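Local coordinates for protein Crov588 (Cafeteriavirus, PDB 6NYR) that is of unknown function but folds as a circular leucine-rich-repeat solenoid built largely of FNIP repeats, at residues A[420-430]-A[444-452]. Residues are numbered along the deposited sequence; the frame is centred on the assembly and turned at random.
Sequences IIENVLPNGLV and ENVLPDSLT
Residues 420-430 and 444-452 are equivalent loops from consecutive turns of the solenoid, and they stack through apolar side chains and a serine hydroxyl that bonds to the other loop. Each loop leads into its own short strand, 431-433 and 453-455, which run parallel to each other. The ring of Pro448 packs against Leu425, Leu429 and the carbonyl oxygen of Pro426. Its CD lies 3.8 Å from Leu425 CB, and its CG lies 3.8 Å from Leu429 CB. The side chains of Leu425 and Pro448 are set roughly perpendicular. At the N-terminal end of the contact, Val446 brings CG1 to 3.9 Å from Ile420 CG2. The torsion of Val446 sets this methyl anti to the backbone N (chi1 176°), and it also meets the carbonyl oxygen of Ile420. Leu429 and Leu451 share one conformation and run alongside each other in the same direction, with CD2 of Leu429 3.7 Å from CD1 of Leu451. Such repetition of like residues at like positions is the mark of a leucine-rich repeat. Here it falls in FNIP repeats, whose leucines here pack in the solenoid interior; Leu425, Leu447 and Leu451 all touch Leu432 of the intervening strand. Ser450 makes the polar link. Its OG accepts from Gly428 N at 2.8 Å, in a bent bond, and donates to Leu429 O at 2.9 Å, approaching from above the carbonyl plane. The hydroxyl thus ties down the type II turn of Pro426 to Leu429, in which Gly428 has a positive phi. Ser472 of the following turn bonds to Leu451 O, as Ser450 does to Leu429 O. Thr452 N bonds to Val430 O at 3.0 Å, in the carbonyl plane and on a lone pair. Backbone bonds between Val430 and Thr408 and between Thr452 and Thr474 continue the bonding to the neighbouring turns.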
loop_
_atom_site.group_PDB
_atom_site.type_symbol
_atom_site.label_atom_id
_atom_site.label_comp_id
_atom_site.label_asym_id
_atom_site.label_seq_id
_atom_site.Cartn_x
_atom_site.Cartn_y
_atom_site.Cartn_z
ATOM N N ILE A 420 -25.098 -11.095 -22.831
ATOM C CA ILE A 420 -25.848 -10.609 -21.675
ATOM C C ILE A 420 -27.102 -9.940 -22.215
ATOM O O ILE A 420 -27.021 -8.906 -22.892
ATOM C CB ILE A 420 -25.033 -9.648 -20.805
ATOM C CG1 ILE A 420 -23.743 -10.337 -20.361
ATOM C CG2 ILE A 420 -25.843 -9.182 -19.609
ATOM C CD1 ILE A 420 -22.960 -9.575 -19.325
ATOM N N ILE A 421 -28.264 -10.517 -21.917
ATOM C CA ILE A 421 -29.510 -9.980 -22.446
ATOM C C ILE A 421 -30.311 -9.346 -21.316
ATOM O O ILE A 421 -29.837 -9.260 -20.179
ATOM C CB ILE A 421 -30.325 -11.084 -23.143
ATOM C CG1 ILE A 421 -30.690 -12.194 -22.155
ATOM C CG2 ILE A 421 -29.521 -11.683 -24.295
ATOM C CD1 ILE A 421 -31.680 -13.212 -22.708
ATOM N N GLU A 422 -31.524 -8.889 -21.620
ATOM C CA GLU A 422 -32.282 -8.115 -20.653
ATOM C C GLU A 422 -32.756 -9.011 -19.510
ATOM O O GLU A 422 -32.924 -10.226 -19.649
ATOM C CB GLU A 422 -33.455 -7.404 -21.322
ATOM C CG GLU A 422 -34.477 -8.297 -21.979
ATOM C CD GLU A 422 -35.759 -7.547 -22.296
ATOM O OE1 GLU A 422 -35.702 -6.308 -22.462
ATOM O OE2 GLU A 422 -36.825 -8.192 -22.360
ATOM N N ASN A 423 -32.979 -8.378 -18.364
ATOM C CA ASN A 423 -33.354 -9.056 -17.124
ATOM C C ASN A 423 -32.365 -10.138 -16.698
ATOM O O ASN A 423 -32.744 -11.131 -16.069
ATOM C CB ASN A 423 -34.758 -9.664 -17.230
ATOM C CG ASN A 423 -35.851 -8.617 -17.230
ATOM O OD1 ASN A 423 -36.327 -8.192 -18.282
ATOM N ND2 ASN A 423 -36.248 -8.186 -16.042
ATOM N N VAL A 424 -31.091 -9.953 -17.013
ATOM C CA VAL A 424 -30.025 -10.722 -16.391
ATOM C C VAL A 424 -29.400 -9.929 -15.248
ATOM O O VAL A 424 -29.285 -10.415 -14.123
ATOM C CB VAL A 424 -28.956 -11.147 -17.423
ATOM C CG1 VAL A 424 -27.875 -11.987 -16.731
ATOM C CG2 VAL A 424 -29.588 -11.929 -18.553
ATOM N N LEU A 425 -28.996 -8.691 -15.534
ATOM C CA LEU A 425 -28.373 -7.833 -14.535
ATOM C C LEU A 425 -29.452 -7.207 -13.660
ATOM O O LEU A 425 -30.395 -6.604 -14.186
ATOM C CB LEU A 425 -27.545 -6.754 -15.215
ATOM C CG LEU A 425 -26.459 -7.282 -16.154
ATOM C CD1 LEU A 425 -25.884 -6.143 -16.989
ATOM C CD2 LEU A 425 -25.363 -7.998 -15.385
ATOM N N PRO A 426 -29.340 -7.311 -12.338
ATOM C CA PRO A 426 -30.428 -6.841 -11.472
ATOM C C PRO A 426 -30.503 -5.326 -11.401
ATOM O O PRO A 426 -29.482 -4.635 -11.392
ATOM C CB PRO A 426 -30.079 -7.439 -10.102
ATOM C CG PRO A 426 -28.579 -7.554 -10.134
ATOM C CD PRO A 426 -28.223 -7.895 -11.566
ATOM N N ASN A 427 -31.734 -4.814 -11.378
ATOM C CA ASN A 427 -31.955 -3.426 -10.998
ATOM C C ASN A 427 -31.436 -3.222 -9.582
ATOM O O ASN A 427 -31.839 -3.932 -8.655
ATOM C CB ASN A 427 -33.436 -3.071 -11.080
ATOM C CG ASN A 427 -33.926 -2.965 -12.506
ATOM O OD1 ASN A 427 -33.340 -2.253 -13.327
ATOM N ND2 ASN A 427 -35.011 -3.667 -12.812
ATOM N N GLY A 428 -30.525 -2.268 -9.419
ATOM C CA GLY A 428 -29.795 -2.078 -8.181
ATOM C C GLY A 428 -28.297 -2.229 -8.318
ATOM O O GLY A 428 -27.553 -1.761 -7.444
ATOM N N LEU A 429 -27.825 -2.859 -9.393
ATOM C CA LEU A 429 -26.394 -2.976 -9.623
ATOM C C LEU A 429 -25.772 -1.593 -9.765
ATOM O O LEU A 429 -26.261 -0.751 -10.525
ATOM C CB LEU A 429 -26.123 -3.804 -10.876
ATOM C CG LEU A 429 -24.685 -4.306 -11.017
ATOM C CD1 LEU A 429 -24.449 -5.429 -10.003
ATOM C CD2 LEU A 429 -24.384 -4.776 -12.422
ATOM N N VAL A 430 -24.694 -1.360 -9.025
ATOM C CA VAL A 430 -24.004 -0.083 -9.012
ATOM C C VAL A 430 -22.677 -0.154 -9.758
ATOM O O VAL A 430 -22.329 0.769 -10.501
ATOM C CB VAL A 430 -23.794 0.398 -7.559
ATOM C CG1 VAL A 430 -23.022 1.709 -7.527
ATOM C CG2 VAL A 430 -25.133 0.545 -6.850
ATOM N N GLU A 444 -30.142 -2.148 -25.729
ATOM C CA GLU A 444 -30.724 -1.318 -24.687
ATOM C C GLU A 444 -31.552 -2.157 -23.714
ATOM O O GLU A 444 -31.900 -3.312 -23.977
ATOM C CB GLU A 444 -31.591 -0.205 -25.281
ATOM C CG GLU A 444 -32.733 -0.656 -26.169
ATOM C CD GLU A 444 -33.486 0.523 -26.770
ATOM O OE1 GLU A 444 -34.045 1.331 -25.998
ATOM O OE2 GLU A 444 -33.501 0.649 -28.013
ATOM N N ASN A 445 -31.853 -1.548 -22.567
ATOM C CA ASN A 445 -32.559 -2.195 -21.462
ATOM C C ASN A 445 -31.814 -3.416 -20.935
ATOM O O ASN A 445 -32.418 -4.303 -20.319
ATOM C CB ASN A 445 -33.986 -2.571 -21.866
ATOM C CG ASN A 445 -34.832 -1.356 -22.214
ATOM O OD1 ASN A 445 -35.253 -1.190 -23.360
ATOM N ND2 ASN A 445 -35.063 -0.489 -21.232
ATOM N N VAL A 446 -30.509 -3.474 -21.171
ATOM C CA VAL A 446 -29.644 -4.503 -20.603
ATOM C C VAL A 446 -28.948 -3.999 -19.348
ATOM O O VAL A 446 -28.974 -4.653 -18.306
ATOM C CB VAL A 446 -28.616 -4.978 -21.654
ATOM C CG1 VAL A 446 -27.641 -5.979 -21.041
ATOM C CG2 VAL A 446 -29.322 -5.583 -22.859
ATOM N N LEU A 447 -28.312 -2.836 -19.439
ATOM C CA LEU A 447 -27.636 -2.248 -18.294
ATOM C C LEU A 447 -28.660 -1.591 -17.380
ATOM O O LEU A 447 -29.420 -0.733 -17.839
ATOM C CB LEU A 447 -26.615 -1.229 -18.763
ATOM C CG LEU A 447 -25.544 -1.781 -19.706
ATOM C CD1 LEU A 447 -24.701 -0.660 -20.290
ATOM C CD2 LEU A 447 -24.664 -2.783 -18.970
ATOM N N PRO A 448 -28.719 -1.961 -16.098
ATOM C CA PRO A 448 -29.714 -1.341 -15.210
ATOM C C PRO A 448 -29.439 0.141 -15.011
ATOM O O PRO A 448 -28.293 0.566 -14.856
ATOM C CB PRO A 448 -29.546 -2.118 -13.896
ATOM C CG PRO A 448 -28.132 -2.641 -13.944
ATOM C CD PRO A 448 -27.888 -2.959 -15.402
ATOM N N ASP A 449 -30.517 0.931 -15.015
ATOM C CA ASP A 449 -30.381 2.374 -14.867
ATOM C C ASP A 449 -29.760 2.764 -13.533
ATOM O O ASP A 449 -29.265 3.888 -13.402
ATOM C CB ASP A 449 -31.750 3.037 -15.035
ATOM C CG ASP A 449 -32.193 3.097 -16.487
ATOM O OD1 ASP A 449 -31.359 3.453 -17.346
ATOM O OD2 ASP A 449 -33.366 2.776 -16.774
ATOM N N SER A 450 -29.759 1.863 -12.546
ATOM C CA SER A 450 -29.131 2.155 -11.261
ATOM C C SER A 450 -27.612 2.218 -11.362
ATOM O O SER A 450 -26.969 2.846 -10.515
ATOM C CB SER A 450 -29.534 1.098 -10.229
ATOM O OG SER A 450 -29.078 -0.189 -10.611
ATOM N N LEU A 451 -27.032 1.579 -12.374
ATOM C CA LEU A 451 -25.585 1.474 -12.491
ATOM C C LEU A 451 -24.930 2.846 -12.584
ATOM O O LEU A 451 -25.390 3.731 -13.309
ATOM C CB LEU A 451 -25.231 0.653 -13.732
ATOM C CG LEU A 451 -23.854 0.010 -13.826
ATOM C CD1 LEU A 451 -23.770 -1.203 -12.924
ATOM C CD2 LEU A 451 -23.544 -0.356 -15.273
ATOM N N THR A 452 -23.841 3.018 -11.832
ATOM C CA THR A 452 -23.044 4.235 -11.884
ATOM C C THR A 452 -21.644 4.030 -12.446
ATOM O O THR A 452 -21.110 4.946 -13.074
ATOM C CB THR A 452 -22.925 4.853 -10.482
ATOM O OG1 THR A 452 -22.321 3.906 -9.595
ATOM C CG2 THR A 452 -24.296 5.249 -9.952
#